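Local coordinates for S-M checkpoint control protein rad4 (Schizosaccharomyces pombe, PDB 4BU0) that couples S phase to mitosis as an essential replication and checkpoint protein, its paired BRCT domains here binding a phosphorylated Crb2 peptide, at residues V107-I112 with H141-T146; P133-D138 with E153-W158. One frame throughout, in Å; residues are numbered along the deposited sequence.

Interaction 1: residues V107-I112 with H141-T146; sequences VCLTNI and HLIAGT
Val-107 to Thr-110 pair in parallel with His-141 to Ala-144, the two central strands of the four-stranded parallel sheet of the second BRCT domain. The hydrogen bonds alternate between strands: Cys-108 N reaches His-141 O, Ile-143 N reaches Cys-108 O at 2.8 Å, Thr-110 N reaches Ile-143 O, and Gly-145 N reaches Thr-110 O. Packing is close on the face of Val-107, Leu-109 and Ile-143, where helix 116-126 lies over Val-107 and Leu-109. The CD1 of Ile-143 meets Val-107 CG1 at 3.6 Å. Leu-109 runs alongside it, pointing the same way, and lays CD2 3.8 Å from Ile-143 CB. From the turn, Ile-112 sends CD1 back to Ile-143 CG2 at 3.9 Å, closing that end of the apolar row. On the reverse face Leu-142 leans over Cys-108, its CD1 3.9 Å from Cys-108 CB, with helix 150-157 packed above. Thr-110 splits its branches there: OG1 lies opposite the backbone N (chi1 -172°) and bonds the modified side chain of the bound peptide, while CG2 rests on Ala-144 CB at 3.6 Å. Asn-111 N bonds the same modified group, an arrangement consistent with the phosphate pocket at the end of the first strand in other BRCT domains. Beyond the strands the contact loosens toward solvent. Asn-111 turns with positive phi (61°), Gly-145 and Thr-146 are exposed, and ND2 of Asn-111 also bonds Ser-148 O. Thr-146 is modelled in two conformers, and in the one described its bond from Asn-111 is long and doubtful: Thr-146 O lies in the amide plane of Asn-111, 3.3 Å from ND2, but the donor stands well above the carbonyl plane.

Interaction 2: residues P133-D138 with E153-W158; sequences PDLTRD and EYALKW
Trp-158 lays its indole against the backbone of Thr-136 and Arg-137, with Leu-135 tucked beside it. Arg-137 CB stands over one face, 4.0 Å from the centroid of the five-membered ring, in a CH-pi contact 14° off the normal; Tyr-154 CD2 meets the opposite face near its rim. Arg-137 N also lies over the indole, 3.6 Å from Trp-158 CZ3, whereas Leu-135 O comes up at the ring's edge in plane. With CG opposite its own backbone N (chi1 -175°), Leu-135 reaches the helix: its CD2 sits 3.7 Å from Ala-155 N and touches Tyr-154 CB. Leu-135 and Trp-158 slide past each other in opposite directions, CG touching CZ3. A water donates to Arg-137 O and Trp-158 O, bridging the two backbones beside the ring. A serine in place of Trp-158 would probably open a gap between loop and helix and leave Arg-137 and Leu-135 less firmly positioned. Farther out, Arg-137 NE pairs with an acidic side chain of the bound peptide. Leu-135 gives that peptide backbone hydrogen bonds and Tyr-154 packs on an apolar side chain of it; loop and helix both border it, consistent with a BRCT phosphopeptide-binding site.

In the fold
After the first BRCT domain with its own four-stranded sheet, strand 106-110 is the first in the sheet of the second. Interaction 1 joins this strand to 141-144, closing a loop that holds helix 116-126 and strand 130-131. Interaction 2 begins within that loop, at 133-138, and ends beyond it on helix 150-157, so the two cross, their segments alternating along the chain. Interaction 1 builds the middle of the sheet; interaction 2 packs the loop leading into strand 141-144 on the helix that follows it. They meet where Leu-142 CD2 packs on Ala-155 CB and Cys-108 SG on Leu-135 N, and both sets of segments contact the bound peptide.

Interaction 1: residues V107-I112 with H141-T146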
loop_
_atom_site.group_PDB
_atom_site.type_symbol
_atom_site.label_atom_id
_atom_site.label_comp_id
_atom_site.label_asym_id
_atom_site.label_seq_id
_atom_site.Cartn_x
_atom_site.Cartn_y
_atom_site.Cartn_z
ATOM N N VAL A 107 11.569 -1.768 -1.531
ATOM C CA VAL A 107 12.138 -1.013 -2.628
ATOM C C VAL A 107 13.657 -1.064 -2.625
ATOM O O VAL A 107 14.293 -0.781 -1.600
ATOM C CB VAL A 107 11.660 0.462 -2.560
ATOM C CG1 VAL A 107 12.185 1.259 -3.753
ATOM C CG2 VAL A 107 10.128 0.551 -2.503
ATOM N N CYS A 108 14.215 -1.362 -3.799
ATOM C CA CYS A 108 15.658 -1.421 -4.035
ATOM C C CYS A 108 15.959 -0.396 -5.106
ATOM O O CYS A 108 15.063 -0.059 -5.895
ATOM C CB CYS A 108 16.007 -2.843 -4.484
ATOM S SG CYS A 108 17.776 -3.183 -4.648
ATOM N N LEU A 109 17.198 0.120 -5.133
ATOM C CA LEU A 109 17.636 1.109 -6.128
ATOM C C LEU A 109 18.816 0.611 -6.956
ATOM O O LEU A 109 19.618 -0.168 -6.442
ATOM C CB LEU A 109 18.116 2.400 -5.368
ATOM C CG LEU A 109 17.185 2.971 -4.314
ATOM C CD1 LEU A 109 17.739 4.288 -3.737
ATOM C CD2 LEU A 109 15.794 3.254 -4.888
ATOM N N THR A 110 18.958 1.085 -8.193
ATOM C CA THR A 110 20.171 0.796 -8.957
ATOM C C THR A 110 20.508 1.952 -9.864
ATOM O O THR A 110 19.610 2.591 -10.418
ATOM C CB THR A 110 20.088 -0.523 -9.762
ATOM O OG1 THR A 110 21.375 -0.844 -10.329
ATOM C CG2 THR A 110 19.051 -0.506 -10.877
ATOM N N ASN A 111 21.819 2.249 -9.995
ATOM C CA ASN A 111 22.295 3.246 -10.972
ATOM C C ASN A 111 21.738 4.643 -10.734
ATOM O O ASN A 111 21.295 5.316 -11.685
ATOM C CB ASN A 111 21.961 2.790 -12.412
ATOM C CG ASN A 111 22.581 1.469 -12.824
ATOM O OD1 ASN A 111 23.609 1.057 -12.299
ATOM N ND2 ASN A 111 21.911 0.755 -13.724
ATOM N N ILE A 112 21.725 5.057 -9.476
ATOM C CA ILE A 112 21.281 6.394 -9.093
ATOM C C ILE A 112 22.402 6.991 -8.263
ATOM O O ILE A 112 22.890 6.351 -7.330
ATOM C CB ILE A 112 19.919 6.388 -8.331
ATOM C CG1 ILE A 112 18.810 5.755 -9.192
ATOM C CG2 ILE A 112 19.527 7.815 -7.877
ATOM C CD1 ILE A 112 17.579 5.329 -8.375
ATOM N N HIS A 141 9.841 -3.571 -5.865
ATOM C CA HIS A 141 10.136 -2.557 -6.867
ATOM C C HIS A 141 11.589 -2.249 -6.889
ATOM O O HIS A 141 12.151 -1.949 -5.843
ATOM C CB HIS A 141 9.391 -1.227 -6.580
ATOM C CG HIS A 141 7.894 -1.366 -6.547
ATOM N ND1 HIS A 141 7.240 -1.896 -5.434
ATOM C CD2 HIS A 141 6.976 -1.090 -7.512
ATOM C CE1 HIS A 141 5.937 -1.889 -5.745
ATOM N NE2 HIS A 141 5.736 -1.414 -6.986
ATOM N N LEU A 142 12.183 -2.290 -8.080
ATOM C CA LEU A 142 13.538 -1.813 -8.267
ATOM C C LEU A 142 13.454 -0.475 -8.999
ATOM O O LEU A 142 12.971 -0.459 -10.123
ATOM C CB LEU A 142 14.349 -2.837 -9.102
ATOM C CG LEU A 142 15.749 -2.345 -9.492
ATOM C CD1 LEU A 142 16.627 -2.184 -8.290
ATOM C CD2 LEU A 142 16.396 -3.297 -10.517
ATOM N N ILE A 143 13.885 0.619 -8.364
ATOM C CA ILE A 143 13.907 1.919 -9.038
ATOM C C ILE A 143 15.255 2.023 -9.711
ATOM O O ILE A 143 16.293 1.965 -9.024
ATOM C CB ILE A 143 13.669 3.065 -8.039
ATOM C CG1 ILE A 143 12.281 2.924 -7.348
ATOM C CG2 ILE A 143 13.797 4.408 -8.797
ATOM C CD1 ILE A 143 12.091 3.931 -6.203
ATOM N N ALA A 144 15.256 2.173 -11.035
ATOM C CA ALA A 144 16.493 2.148 -11.798
ATOM C C ALA A 144 16.756 3.463 -12.495
ATOM O O ALA A 144 15.826 4.051 -13.038
ATOM C CB ALA A 144 16.415 1.035 -12.840
ATOM N N GLY A 145 18.004 3.927 -12.432
ATOM C CA GLY A 145 18.393 5.141 -13.152
ATOM C C GLY A 145 18.634 4.844 -14.622
ATOM O O GLY A 145 18.414 5.711 -15.472
ATOM N N THR A 146 19.103 3.615 -14.923
ATOM C CA THR A 146 19.359 3.123 -16.286
ATOM C C THR A 146 19.007 1.650 -16.356
ATOM O O THR A 146 19.059 0.969 -15.335
ATOM C CB THR A 146 20.822 3.336 -16.730
ATOM O OG1 THR A 146 21.695 2.635 -15.852
ATOM C CG2 THR A 146 21.217 4.808 -16.848
#

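Interaction 2: residues P133-D138 with E153-W158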
loop_
_atom_site.group_PDB
_atom_site.type_symbol
_atom_site.label_atom_id
_atom_site.label_comp_id
_atom_site.label_asym_id
_atom_site.label_seq_id
_atom_site.Cartn_x
_atom_site.Cartn_y
_atom_site.Cartn_z
ATOM N N PRO A 133 18.892 -2.425 0.512
ATOM C CA PRO A 133 20.168 -2.089 -0.138
ATOM C C PRO A 133 20.567 -3.144 -1.189
ATOM O O PRO A 133 21.088 -2.803 -2.247
ATOM C CB PRO A 133 21.162 -2.100 1.031
ATOM C CG PRO A 133 20.315 -1.812 2.232
ATOM C CD PRO A 133 19.043 -2.566 1.970
ATOM N N ASP A 134 20.302 -4.433 -0.878
ATOM C CA ASP A 134 20.596 -5.549 -1.788
ATOM C C ASP A 134 19.335 -5.993 -2.490
ATOM O O ASP A 134 18.249 -5.915 -1.888
ATOM C CB ASP A 134 21.147 -6.745 -0.987
ATOM C CG ASP A 134 22.338 -6.422 -0.110
ATOM O OD1 ASP A 134 23.219 -5.671 -0.562
ATOM O OD2 ASP A 134 22.410 -6.967 1.021
ATOM N N LEU A 135 19.463 -6.485 -3.724
ATOM C CA LEU A 135 18.298 -7.017 -4.423
ATOM C C LEU A 135 18.135 -8.482 -4.057
ATOM O O LEU A 135 19.091 -9.258 -4.186
ATOM C CB LEU A 135 18.440 -6.860 -5.944
ATOM C CG LEU A 135 17.212 -7.271 -6.741
ATOM C CD1 LEU A 135 16.082 -6.231 -6.645
ATOM C CD2 LEU A 135 17.560 -7.433 -8.192
ATOM N N THR A 136 16.950 -8.835 -3.588
ATOM C CA THR A 136 16.564 -10.213 -3.269
ATOM C C THR A 136 15.239 -10.488 -3.938
ATOM O O THR A 136 14.552 -9.569 -4.414
ATOM C CB THR A 136 16.488 -10.469 -1.764
ATOM O OG1 THR A 136 15.553 -9.560 -1.220
ATOM C CG2 THR A 136 17.835 -10.304 -1.057
ATOM N N ARG A 137 14.857 -11.780 -3.980
ATOM C CA ARG A 137 13.658 -12.185 -4.710
ATOM C C ARG A 137 12.364 -11.606 -4.109
ATOM O O ARG A 137 11.363 -11.607 -4.809
ATOM C CB ARG A 137 13.562 -13.734 -4.860
ATOM C CG ARG A 137 13.727 -14.543 -3.594
ATOM C CD ARG A 137 14.024 -16.000 -3.949
ATOM N NE ARG A 137 13.990 -16.855 -2.763
ATOM C CZ ARG A 137 12.911 -17.494 -2.326
ATOM N NH1 ARG A 137 11.756 -17.380 -2.973
ATOM N NH2 ARG A 137 12.975 -18.245 -1.234
ATOM N N ASP A 138 12.390 -11.106 -2.879
ATOM C CA ASP A 138 11.184 -10.557 -2.259
ATOM C C ASP A 138 11.080 -9.035 -2.437
ATOM O O ASP A 138 10.117 -8.427 -1.943
ATOM C CB ASP A 138 11.093 -10.952 -0.787
ATOM C CG ASP A 138 12.180 -10.434 0.099
ATOM O OD1 ASP A 138 13.276 -10.171 -0.409
ATOM O OD2 ASP A 138 11.958 -10.368 1.322
ATOM N N GLU A 153 19.492 -6.856 -14.341
ATOM C CA GLU A 153 19.359 -8.156 -14.999
ATOM C C GLU A 153 18.673 -9.172 -14.083
ATOM O O GLU A 153 17.835 -9.956 -14.544
ATOM C CB GLU A 153 20.733 -8.681 -15.465
ATOM C CG GLU A 153 21.376 -7.789 -16.532
ATOM C CD GLU A 153 20.663 -7.656 -17.867
ATOM O OE1 GLU A 153 19.847 -8.543 -18.214
ATOM O OE2 GLU A 153 20.942 -6.664 -18.581
ATOM N N TYR A 154 18.999 -9.147 -12.771
ATOM C CA TYR A 154 18.362 -10.106 -11.889
ATOM C C TYR A 154 16.894 -9.775 -11.642
ATOM O O TYR A 154 16.076 -10.677 -11.469
ATOM C CB TYR A 154 19.127 -10.281 -10.560
ATOM C CG TYR A 154 19.681 -11.697 -10.486
ATOM C CD1 TYR A 154 20.532 -12.188 -11.478
ATOM C CD2 TYR A 154 19.306 -12.555 -9.468
ATOM C CE1 TYR A 154 20.990 -13.509 -11.451
ATOM C CE2 TYR A 154 19.759 -13.876 -9.427
ATOM C CZ TYR A 154 20.602 -14.346 -10.418
ATOM O OH TYR A 154 21.045 -15.646 -10.371
ATOM N N ALA A 155 16.533 -8.469 -11.639
ATOM C CA ALA A 155 15.113 -8.144 -11.477
ATOM C C ALA A 155 14.323 -8.675 -12.670
ATOM O O ALA A 155 13.197 -9.135 -12.498
ATOM C CB ALA A 155 14.947 -6.632 -11.367
ATOM N N LEU A 156 14.903 -8.604 -13.882
ATOM C CA LEU A 156 14.178 -9.144 -15.040
ATOM C C LEU A 156 13.979 -10.658 -14.882
ATOM O O LEU A 156 12.874 -11.153 -15.072
ATOM C CB LEU A 156 14.908 -8.842 -16.356
ATOM C CG LEU A 156 15.002 -7.400 -16.822
ATOM C CD1 LEU A 156 15.598 -7.345 -18.215
ATOM C CD2 LEU A 156 13.629 -6.726 -16.852
ATOM N N LYS A 157 15.027 -11.370 -14.420
ATOM C CA LYS A 157 14.952 -12.813 -14.202
ATOM C C LYS A 157 13.910 -13.209 -13.119
ATOM O O LYS A 157 13.170 -14.196 -13.288
ATOM C CB LYS A 157 16.360 -13.292 -13.804
ATOM C CG LYS A 157 16.493 -14.770 -13.619
ATOM C CD LYS A 157 17.916 -15.074 -13.263
ATOM C CE LYS A 157 18.050 -16.533 -12.983
ATOM N NZ LYS A 157 19.357 -17.037 -13.456
ATOM N N TRP A 158 13.849 -12.461 -12.014
ATOM C CA TRP A 158 12.943 -12.738 -10.897
ATOM C C TRP A 158 11.543 -12.129 -11.104
ATOM O O TRP A 158 10.703 -12.201 -10.192
ATOM C CB TRP A 158 13.530 -12.191 -9.584
ATOM C CG TRP A 158 14.593 -13.042 -8.959
ATOM C CD1 TRP A 158 14.750 -14.393 -9.094
ATOM C CD2 TRP A 158 15.617 -12.607 -8.049
ATOM N NE1 TRP A 158 15.797 -14.827 -8.313
ATOM C CE2 TRP A 158 16.363 -13.752 -7.679
ATOM C CE3 TRP A 158 16.012 -11.352 -7.551
ATOM C CZ2 TRP A 158 17.455 -13.689 -6.803
ATOM C CZ3 TRP A 158 17.122 -11.280 -6.719
ATOM C CH2 TRP A 158 17.802 -12.440 -6.312
HETATM O O HOH W 1 10.674 -12.792 -7.376
#